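Local coordinates for protein lactaldehyde dehydrogenase (Escherichia coli, PDB 2IMP) that oxidises L-lactaldehyde irreversibly to L-lactate with NAD(+), and also acts on glycolaldehyde, in the breakdown of L-fucose and L-rhamnose, at residues Ile38-Ala43 with Leu206-Thr211; Asp45-Ile50 with Ala217-Val222. All blocks are in the same frame, centred on the assembly; numbering follows the deposited sequence.

From the N terminus the chain runs along strand 34-39, turns, and enters helix 43-62, supplying the first halves of both contacts in succession. More than 160 residues later it returns at 206-211, a short loop leading into helix 209-218, and closes contact 1 against the strand end; it then passes along that helix to the turn at its far end, which closes contact 2 against helix 43-62. The two loops therefore cross, since their segments alternate in sequence, and the contact centres lie about 13 Å apart. Together they tie the N-terminal strand-turn-helix to both ends of helix 209-218: contact 1 next to the bound dinucleotide, contact 2 at the turn into strand 222-227.

Contact 1: Ile38-Ala43 with Leu206-Thr211; sequences IPDGQA and LGRGET. With NAI (1,4-dihydronicotinamide adenine dinucleotide), chain D.
L206 packs its side chain along P39 and I38. Its CB lies 4.0 Å from P39 CG; at the tip one methyl, CD1, does the touching, reaching P39 CD at 3.9 Å and I38 CG2 at 4.1 Å, the leucine and isoleucine side chains crossing at about a right angle. L206 also borders M9 of strand 5-11 and P177 of the NAD(+)-binding segment, so this apolar patch joins the N-terminal sheet to the nucleotide-binding part of the fold. Next to it the backbones close in: the CA atoms of G41 and G207 are 4.4 Å apart, and G41 CA makes a C-H...O contact with L206 O. D40 sits at the centre of an inverse gamma turn here, closed by a weak bond from G41 N to P39 O.

The polar half is built on D40 and R208. The arginine chain bends at chi3 (-59°), which turns NE back to D40 OD1 at 3.2 Å in a salt bridge; the carboxylate and guanidinium planes stand 60° apart, so the two groups do not pair flat. OD1 also accepts from a water at 2.7 Å. That water lies in the guanidinium plane, donates a second time to G41 O, and accepts from R208 N and from T211 OG1 (2.6 Å), so two donations and two acceptances fix it between the segments. Q42 folds back on its own segment, its NE2 donating to D40 O with an angle of 167° at the hydrogen.

R208 occupies the N-cap position of helix 209-218, and G209 N approaches the adenosine ribose hydroxyl O2B at 3.2 Å. K176 bonds both G207 O and the dinucleotide. The arrangement holds the end of strand 34-39 against the strand-to-helix loop, between strand 202-204 and helix 209-218, of the Rossmann-type NAD(+) site of aldehyde dehydrogenases.

Contact 2: Asp45-Ile50 with Ala217-Val222; sequences DARKAI and AGNPKV
I50 lays its side chain against three residues of the turn that follows helix 209-218: N219, K221 and V222. This is a type I beta turn from N219 to V222, combined with an Asx turn, at the point where the beta-alpha-beta crossover from strand 202-204 through helix 209-218 enters strand 222-227 of the Rossmann-type sheet. Helix 43-62 packs against it, with A49 and I50 also touching V174 of strand 172-176 in the same sheet.

The two branches of I50 divide the work. CD1, at the end of a chain stretched out by chi2 of 175°, meets N219 CB at 3.6 Å and the CG2 methyl of V222 at 3.7 Å, the valine lying across it at about a right angle. CG2 covers K221 CB at 3.8 Å and comes close to the amide oxygen of N219. I50 and N219 come from opposite directions, with CD1 resting on N219 CB and also near CG and ND2, so that the apolar side chain covers a polar group bonded within its own turn and helix.

No hydrogen bond links the two segments directly. Instead E215 of helix 209-218 serves both: its OE2 accepts from N219 ND2 and forms a salt bridge with R47 NE. The aliphatic part of R47 runs past the amide, CG lying 3.9 Å from N219 ND2. K221 stretches out toward helix 43-62, its NZ making salt bridges with D51 and E54, so charges tie the helix to the turn beyond the I50 contact.

The turn itself is closed by V222 N bonding to N219 O at 3.1 Å. N219 also swings CG anti to its own backbone nitrogen (chi1 -171°), which brings OD1 2.8 Å from K221 N, with the donor lying in the carbonyl plane.

Contact 1: Ile38-Ala43 with Leu206-Thr211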
ATOM      1  N   ILE A  38      34.298  29.469  -9.918  1.00 21.34           N
ATOM      2  CA  ILE A  38      34.131  28.613  -8.760  1.00 20.72           C
ATOM      3  C   ILE A  38      35.419  27.892  -8.383  1.00 21.31           C
ATOM      4  O   ILE A  38      36.278  27.645  -9.231  1.00 20.81           O
ATOM      5  CB  ILE A  38      33.032  27.543  -8.981  1.00 19.38           C
ATOM      6  CG1 ILE A  38      33.374  26.694 -10.204  1.00 17.65           C
ATOM      7  CG2 ILE A  38      31.677  28.212  -9.124  1.00 18.87           C
ATOM      8  CD1 ILE A  38      32.500  25.463 -10.353  1.00 20.46           C
ATOM      9  N   PRO A  39      35.567  27.554  -7.103  1.00 21.03           N
ATOM     10  CA  PRO A  39      36.784  26.861  -6.701  1.00 22.42           C
ATOM     11  C   PRO A  39      36.978  25.503  -7.378  1.00 23.83           C
ATOM     12  O   PRO A  39      36.015  24.775  -7.633  1.00 23.69           O
ATOM     13  CB  PRO A  39      36.634  26.740  -5.183  1.00 22.06           C
ATOM     14  CG  PRO A  39      35.168  26.866  -4.945  1.00 23.65           C
ATOM     15  CD  PRO A  39      34.751  27.906  -5.934  1.00 22.42           C
ATOM     16  N   ASP A  40      38.228  25.200  -7.708  1.00 23.56           N
ATOM     17  CA  ASP A  40      38.551  23.910  -8.281  1.00 24.34           C
ATOM     18  C   ASP A  40      38.660  22.909  -7.114  1.00 23.66           C
ATOM     19  O   ASP A  40      39.724  22.360  -6.822  1.00 22.61           O
ATOM     20  CB  ASP A  40      39.867  23.988  -9.069  1.00 25.86           C
ATOM     21  CG  ASP A  40      40.185  22.700  -9.816  1.00 28.83           C
ATOM     22  OD1 ASP A  40      39.241  21.986 -10.208  1.00 30.04           O
ATOM     23  OD2 ASP A  40      41.381  22.404 -10.028  1.00 32.33           O
ATOM     24  N   GLY A  41      37.526  22.757  -6.434  1.00 21.65           N
ATOM     25  CA  GLY A  41      37.410  21.892  -5.277  1.00 20.58           C
ATOM     26  C   GLY A  41      38.128  20.568  -5.344  1.00 19.31           C
ATOM     27  O   GLY A  41      38.372  20.019  -6.416  1.00 20.20           O
ATOM     28  N   GLN A  42      38.470  20.058  -4.172  1.00 19.20           N
ATOM     29  CA  GLN A  42      39.159  18.786  -4.059  1.00 20.67           C
ATOM     30  C   GLN A  42      38.475  17.861  -3.041  1.00 20.29           C
ATOM     31  O   GLN A  42      37.601  18.300  -2.291  1.00 20.75           O
ATOM     32  CB  GLN A  42      40.620  19.023  -3.647  1.00 21.04           C
ATOM     33  CG  GLN A  42      41.412  19.909  -4.616  1.00 21.91           C
ATOM     34  CD  GLN A  42      41.650  19.243  -5.961  1.00 23.77           C
ATOM     35  OE1 GLN A  42      42.157  18.126  -6.025  1.00 26.06           O
ATOM     36  NE2 GLN A  42      41.291  19.930  -7.044  1.00 24.30           N
ATOM     37  N   ALA A  43      38.882  16.599  -3.017  1.00 21.60           N
ATOM     38  CA  ALA A  43      38.304  15.639  -2.087  1.00 22.00           C
ATOM     39  C   ALA A  43      38.163  16.168  -0.635  1.00 22.31           C
ATOM     40  O   ALA A  43      37.105  16.035  -0.018  1.00 22.06           O
ATOM     41  CB  ALA A  43      39.125  14.351  -2.100  1.00 21.22           C
ATOM     42  N   LEU A 206      31.848  22.714  -4.557  1.00 16.32           N
ATOM     43  CA  LEU A 206      32.084  23.061  -5.952  1.00 16.65           C
ATOM     44  C   LEU A 206      33.364  22.492  -6.578  1.00 17.06           C
ATOM     45  O   LEU A 206      34.427  22.501  -5.953  1.00 17.85           O
ATOM     46  CB  LEU A 206      32.087  24.585  -6.082  1.00 17.14           C
ATOM     47  CG  LEU A 206      30.839  25.276  -5.517  1.00 17.91           C
ATOM     48  CD1 LEU A 206      31.093  26.762  -5.351  1.00 16.94           C
ATOM     49  CD2 LEU A 206      29.652  25.021  -6.439  1.00 15.04           C
ATOM     50  N   GLY A 207      33.249  22.012  -7.815  1.00 16.57           N
ATOM     51  CA  GLY A 207      34.404  21.459  -8.495  1.00 18.11           C
ATOM     52  C   GLY A 207      34.082  20.521  -9.643  1.00 19.32           C
ATOM     53  O   GLY A 207      32.939  20.437 -10.108  1.00 19.17           O
ATOM     54  N   ARG A 208      35.105  19.811 -10.101  1.00 19.05           N
ATOM     55  CA  ARG A 208      34.960  18.870 -11.198  1.00 20.83           C
ATOM     56  C   ARG A 208      34.465  17.486 -10.763  1.00 20.23           C
ATOM     57  O   ARG A 208      34.460  17.156  -9.576  1.00 19.50           O
ATOM     58  CB  ARG A 208      36.293  18.700 -11.930  1.00 22.28           C
ATOM     59  CG  ARG A 208      36.795  19.956 -12.636  1.00 30.03           C
ATOM     60  CD  ARG A 208      38.216  19.741 -13.139  1.00 32.21           C
ATOM     61  NE  ARG A 208      39.111  19.414 -12.031  1.00 37.84           N
ATOM     62  CZ  ARG A 208      40.319  18.877 -12.172  1.00 40.87           C
ATOM     63  NH1 ARG A 208      40.788  18.599 -13.382  1.00 43.33           N
ATOM     64  NH2 ARG A 208      41.059  18.617 -11.103  1.00 42.41           N
ATOM     65  N   GLY A 209      34.064  16.687 -11.744  1.00 19.63           N
ATOM     66  CA  GLY A 209      33.584  15.356 -11.444  1.00 19.78           C
ATOM     67  C   GLY A 209      34.670  14.424 -10.951  1.00 19.95           C
ATOM     68  O   GLY A 209      34.507  13.758  -9.928  1.00 17.80           O
ATOM     69  N   GLU A 210      35.783  14.386 -11.679  1.00 22.24           N
ATOM     70  CA  GLU A 210      36.918  13.530 -11.335  1.00 24.72           C
ATOM     71  C   GLU A 210      37.461  13.724  -9.900  1.00 21.66           C
ATOM     72  O   GLU A 210      37.985  12.792  -9.289  1.00 23.04           O
ATOM     73  CB  GLU A 210      38.066  13.757 -12.327  1.00 28.19           C
ATOM     74  CG  GLU A 210      37.741  13.447 -13.788  1.00 35.81           C
ATOM     75  CD  GLU A 210      36.644  14.338 -14.378  1.00 40.65           C
ATOM     76  OE1 GLU A 210      36.502  15.504 -13.941  1.00 40.39           O
ATOM     77  OE2 GLU A 210      35.933  13.871 -15.298  1.00 42.98           O
ATOM     78  N   THR A 211      37.336  14.939  -9.386  1.00 20.39           N
ATOM     79  CA  THR A 211      37.807  15.261  -8.046  1.00 20.07           C
ATOM     80  C   THR A 211      36.699  15.229  -6.959  1.00 20.15           C
ATOM     81  O   THR A 211      36.528  14.232  -6.251  1.00 18.55           O
ATOM     82  CB  THR A 211      38.457  16.660  -8.031  1.00 21.35           C
ATOM     83  OG1 THR A 211      37.547  17.606  -8.603  1.00 20.43           O
ATOM     84  CG2 THR A 211      39.757  16.663  -8.841  1.00 20.25           C
TER
HETATM   85  PA  NAI D 506      28.073  14.541 -16.931  0.50 26.44           P
HETATM   86  O1A NAI D 506      28.023  13.154 -16.441  0.50 29.52           O
HETATM   87  O2A NAI D 506      29.296  14.821 -17.812  0.50 27.21           O
HETATM   88  O5B NAI D 506      28.054  15.537 -15.683  0.50 24.58           O
HETATM   89  C5B NAI D 506      27.053  15.520 -14.677  0.50 19.43           C
HETATM   90  C4B NAI D 506      27.657  15.606 -13.266  0.50 15.44           C
HETATM   91  O4B NAI D 506      28.493  14.481 -12.987  0.50 12.67           O
HETATM   92  C3B NAI D 506      28.542  16.840 -13.029  0.50 13.56           C
HETATM   93  O3B NAI D 506      28.261  17.406 -11.752  0.50 13.82           O
HETATM   94  C2B NAI D 506      29.944  16.283 -13.175  0.50 11.93           C
HETATM   95  O2B NAI D 506      30.966  17.036 -12.574  0.50 12.63           O
HETATM   96  C1B NAI D 506      29.798  14.900 -12.594  0.50 13.34           C
HETATM   97  N9A NAI D 506      30.827  13.930 -13.074  0.50 12.70           N
HETATM   98  C8A NAI D 506      31.399  13.761 -14.335  0.50 11.76           C
HETATM   99  N7A NAI D 506      32.304  12.738 -14.270  0.50 12.60           N
HETATM  100  C5A NAI D 506      32.323  12.258 -13.007  0.50 12.38           C
HETATM  101  C6A NAI D 506      33.051  11.224 -12.381  0.50 13.56           C
HETATM  102  N6A NAI D 506      33.940  10.504 -13.064  0.50 13.95           N
HETATM  103  N1A NAI D 506      32.838  10.961 -11.020  0.50 13.21           N
HETATM  104  C2A NAI D 506      31.908  11.712 -10.287  0.50 11.45           C
HETATM  105  N3A NAI D 506      31.187  12.739 -10.917  0.50 11.41           N
HETATM  106  C4A NAI D 506      31.392  12.999 -12.252  0.50 12.26           C
HETATM  107  O3  NAI D 506      26.698  14.755 -17.730  0.50 32.48           O
HETATM  108  PN  NAI D 506      26.092  16.140 -18.292  0.50 38.95           P
HETATM  109  O1N NAI D 506      26.062  17.170 -17.239  0.50 38.81           O
HETATM  110  O2N NAI D 506      24.789  15.800 -18.958  0.50 38.34           O
HETATM  111  O5D NAI D 506      27.171  16.484 -19.450  0.50 38.29           O
HETATM  112  C5D NAI D 506      28.176  17.463 -19.367  0.50 41.04           C
HETATM  113  C4D NAI D 506      28.971  17.389 -20.650  0.50 43.57           C
HETATM  114  O4D NAI D 506      30.153  18.171 -20.510  0.50 43.78           O
HETATM  115  C3D NAI D 506      29.469  16.078 -21.302  0.50 44.70           C
HETATM  116  O3D NAI D 506      28.693  15.777 -22.446  0.50 44.16           O
HETATM  117  C2D NAI D 506      30.921  16.307 -21.633  0.50 44.88           C
HETATM  118  O2D NAI D 506      31.291  15.779 -22.886  0.50 44.82           O
HETATM  119  C1D NAI D 506      31.049  17.807 -21.538  0.50 44.46           C
HETATM  120  N1N NAI D 506      32.467  18.207 -21.265  0.50 45.88           N
HETATM  121  C2N NAI D 506      32.883  18.236 -19.929  0.50 47.82           C
HETATM  122  C3N NAI D 506      34.217  18.613 -19.618  0.50 47.47           C
HETATM  123  C7N NAI D 506      34.687  18.656 -18.181  0.50 47.42           C
HETATM  124  O7N NAI D 506      35.998  19.032 -17.917  0.50 48.37           O
HETATM  125  N7N NAI D 506      33.906  18.349 -17.144  0.50 48.15           N
HETATM  126  C4N NAI D 506      35.105  18.957 -20.691  0.50 47.42           C
HETATM  127  C5N NAI D 506      34.661  18.920 -22.045  0.50 47.29           C
HETATM  128  C6N NAI D 506      33.327  18.541 -22.316  0.50 46.83           C
HETATM  129  O   HOH W   1      37.641  20.215  -9.027  1.00 17.82           O

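Contact 2: Asp45-Ile50 with Ala217-Val222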
ATOM      1  N   ASP A  45      37.635  19.061   0.512  1.00 20.74           N
ATOM      2  CA  ASP A  45      36.487  19.952   0.651  1.00 20.87           C
ATOM      3  C   ASP A  45      35.182  19.147   0.771  1.00 20.17           C
ATOM      4  O   ASP A  45      34.297  19.474   1.566  1.00 19.78           O
ATOM      5  CB  ASP A  45      36.401  20.897  -0.549  1.00 22.03           C
ATOM      6  CG  ASP A  45      37.657  21.725  -0.717  1.00 23.60           C
ATOM      7  OD1 ASP A  45      37.991  22.479   0.220  1.00 23.65           O
ATOM      8  OD2 ASP A  45      38.306  21.617  -1.777  1.00 23.51           O
ATOM      9  N   ALA A  46      35.089  18.091  -0.031  1.00 18.09           N
ATOM     10  CA  ALA A  46      33.935  17.210   0.025  1.00 18.64           C
ATOM     11  C   ALA A  46      33.854  16.523   1.402  1.00 18.09           C
ATOM     12  O   ALA A  46      32.779  16.415   1.995  1.00 16.05           O
ATOM     13  CB  ALA A  46      34.019  16.155  -1.087  1.00 14.98           C
ATOM     14  N   ARG A  47      35.014  16.081   1.898  1.00 18.65           N
ATOM     15  CA  ARG A  47      35.076  15.432   3.200  1.00 20.37           C
ATOM     16  C   ARG A  47      34.593  16.341   4.335  1.00 20.67           C
ATOM     17  O   ARG A  47      33.887  15.892   5.237  1.00 20.64           O
ATOM     18  CB  ARG A  47      36.496  14.953   3.507  1.00 22.56           C
ATOM     19  CG  ARG A  47      37.032  13.945   2.522  1.00 26.78           C
ATOM     20  CD  ARG A  47      38.201  13.160   3.102  1.00 31.90           C
ATOM     21  NE  ARG A  47      38.713  12.196   2.132  1.00 35.40           N
ATOM     22  CZ  ARG A  47      39.703  12.443   1.281  1.00 37.08           C
ATOM     23  NH1 ARG A  47      40.305  13.626   1.286  1.00 38.60           N
ATOM     24  NH2 ARG A  47      40.080  11.513   0.412  1.00 37.27           N
ATOM     25  N   LYS A  48      34.983  17.614   4.285  1.00 21.06           N
ATOM     26  CA  LYS A  48      34.535  18.562   5.298  1.00 21.37           C
ATOM     27  C   LYS A  48      33.000  18.681   5.299  1.00 19.51           C
ATOM     28  O   LYS A  48      32.363  18.711   6.355  1.00 19.42           O
ATOM     29  CB  LYS A  48      35.149  19.945   5.052  1.00 25.20           C
ATOM     30  CG  LYS A  48      36.650  20.009   5.272  1.00 32.42           C
ATOM     31  CD  LYS A  48      37.212  21.377   4.886  1.00 36.97           C
ATOM     32  CE  LYS A  48      38.737  21.373   4.939  1.00 40.87           C
ATOM     33  NZ  LYS A  48      39.334  22.632   4.405  1.00 42.62           N
ATOM     34  N   ALA A  49      32.431  18.738   4.098  1.00 17.27           N
ATOM     35  CA  ALA A  49      30.985  18.819   3.949  1.00 16.44           C
ATOM     36  C   ALA A  49      30.304  17.531   4.441  1.00 14.52           C
ATOM     37  O   ALA A  49      29.307  17.570   5.161  1.00 13.38           O
ATOM     38  CB  ALA A  49      30.620  19.079   2.484  1.00 14.20           C
ATOM     39  N   ILE A  50      30.869  16.396   4.042  1.00 15.39           N
ATOM     40  CA  ILE A  50      30.343  15.110   4.462  1.00 15.52           C
ATOM     41  C   ILE A  50      30.425  14.928   5.989  1.00 15.65           C
ATOM     42  O   ILE A  50      29.474  14.456   6.617  1.00 16.67           O
ATOM     43  CB  ILE A  50      31.083  13.952   3.751  1.00 14.16           C
ATOM     44  CG1 ILE A  50      30.714  13.961   2.264  1.00 14.88           C
ATOM     45  CG2 ILE A  50      30.713  12.616   4.387  1.00 14.29           C
ATOM     46  CD1 ILE A  50      31.457  12.940   1.430  1.00 12.13           C
ATOM     47  N   ALA A 217      31.107  10.097  -4.124  1.00 13.00           N
ATOM     48  CA  ALA A 217      30.716   8.733  -4.444  1.00 14.92           C
ATOM     49  C   ALA A 217      31.514   7.664  -3.659  1.00 16.03           C
ATOM     50  O   ALA A 217      30.975   6.613  -3.296  1.00 15.92           O
ATOM     51  CB  ALA A 217      30.865   8.484  -5.949  1.00 13.72           C
ATOM     52  N   GLY A 218      32.782   7.967  -3.384  1.00 15.33           N
ATOM     53  CA  GLY A 218      33.642   7.026  -2.692  1.00 13.68           C
ATOM     54  C   GLY A 218      33.845   7.158  -1.196  1.00 14.37           C
ATOM     55  O   GLY A 218      34.442   6.277  -0.581  1.00 15.37           O
ATOM     56  N   ASN A 219      33.382   8.243  -0.591  1.00 15.92           N
ATOM     57  CA  ASN A 219      33.551   8.393   0.849  1.00 16.56           C
ATOM     58  C   ASN A 219      32.699   7.369   1.647  1.00 16.97           C
ATOM     59  O   ASN A 219      31.487   7.268   1.449  1.00 17.94           O
ATOM     60  CB  ASN A 219      33.198   9.820   1.269  1.00 16.66           C
ATOM     61  CG  ASN A 219      33.564  10.107   2.709  1.00 18.46           C
ATOM     62  OD1 ASN A 219      33.015   9.503   3.632  1.00 18.63           O
ATOM     63  ND2 ASN A 219      34.502  11.029   2.908  1.00 18.08           N
ATOM     64  N   PRO A 220      33.337   6.605   2.548  1.00 16.86           N
ATOM     65  CA  PRO A 220      32.661   5.590   3.367  1.00 15.28           C
ATOM     66  C   PRO A 220      31.502   6.075   4.271  1.00 15.62           C
ATOM     67  O   PRO A 220      30.669   5.277   4.694  1.00 15.88           O
ATOM     68  CB  PRO A 220      33.810   4.976   4.174  1.00 16.65           C
ATOM     69  CG  PRO A 220      34.760   6.122   4.328  1.00 17.56           C
ATOM     70  CD  PRO A 220      34.750   6.743   2.944  1.00 16.46           C
ATOM     71  N   LYS A 221      31.455   7.367   4.566  1.00 15.65           N
ATOM     72  CA  LYS A 221      30.385   7.889   5.402  1.00 15.50           C
ATOM     73  C   LYS A 221      29.074   8.151   4.634  1.00 15.11           C
ATOM     74  O   LYS A 221      28.029   8.411   5.233  1.00 14.92           O
ATOM     75  CB  LYS A 221      30.833   9.177   6.089  1.00 15.95           C
ATOM     76  CG  LYS A 221      32.003   8.993   7.036  1.00 18.78           C
ATOM     77  CD  LYS A 221      32.357  10.303   7.712  1.00 19.06           C
ATOM     78  CE  LYS A 221      33.460  10.111   8.733  1.00 20.09           C
ATOM     79  NZ  LYS A 221      33.681  11.358   9.492  1.00 21.79           N
ATOM     80  N   VAL A 222      29.157   8.097   3.310  1.00 13.64           N
ATOM     81  CA  VAL A 222      27.989   8.316   2.465  1.00 13.37           C
ATOM     82  C   VAL A 222      27.113   7.048   2.324  1.00 12.85           C
ATOM     83  O   VAL A 222      27.594   6.018   1.870  1.00 13.98           O
ATOM     84  CB  VAL A 222      28.414   8.785   1.047  1.00 12.70           C
ATOM     85  CG1 VAL A 222      27.193   8.908   0.139  1.00 10.05           C
ATOM     86  CG2 VAL A 222      29.139  10.126   1.143  1.00 13.54           C
TER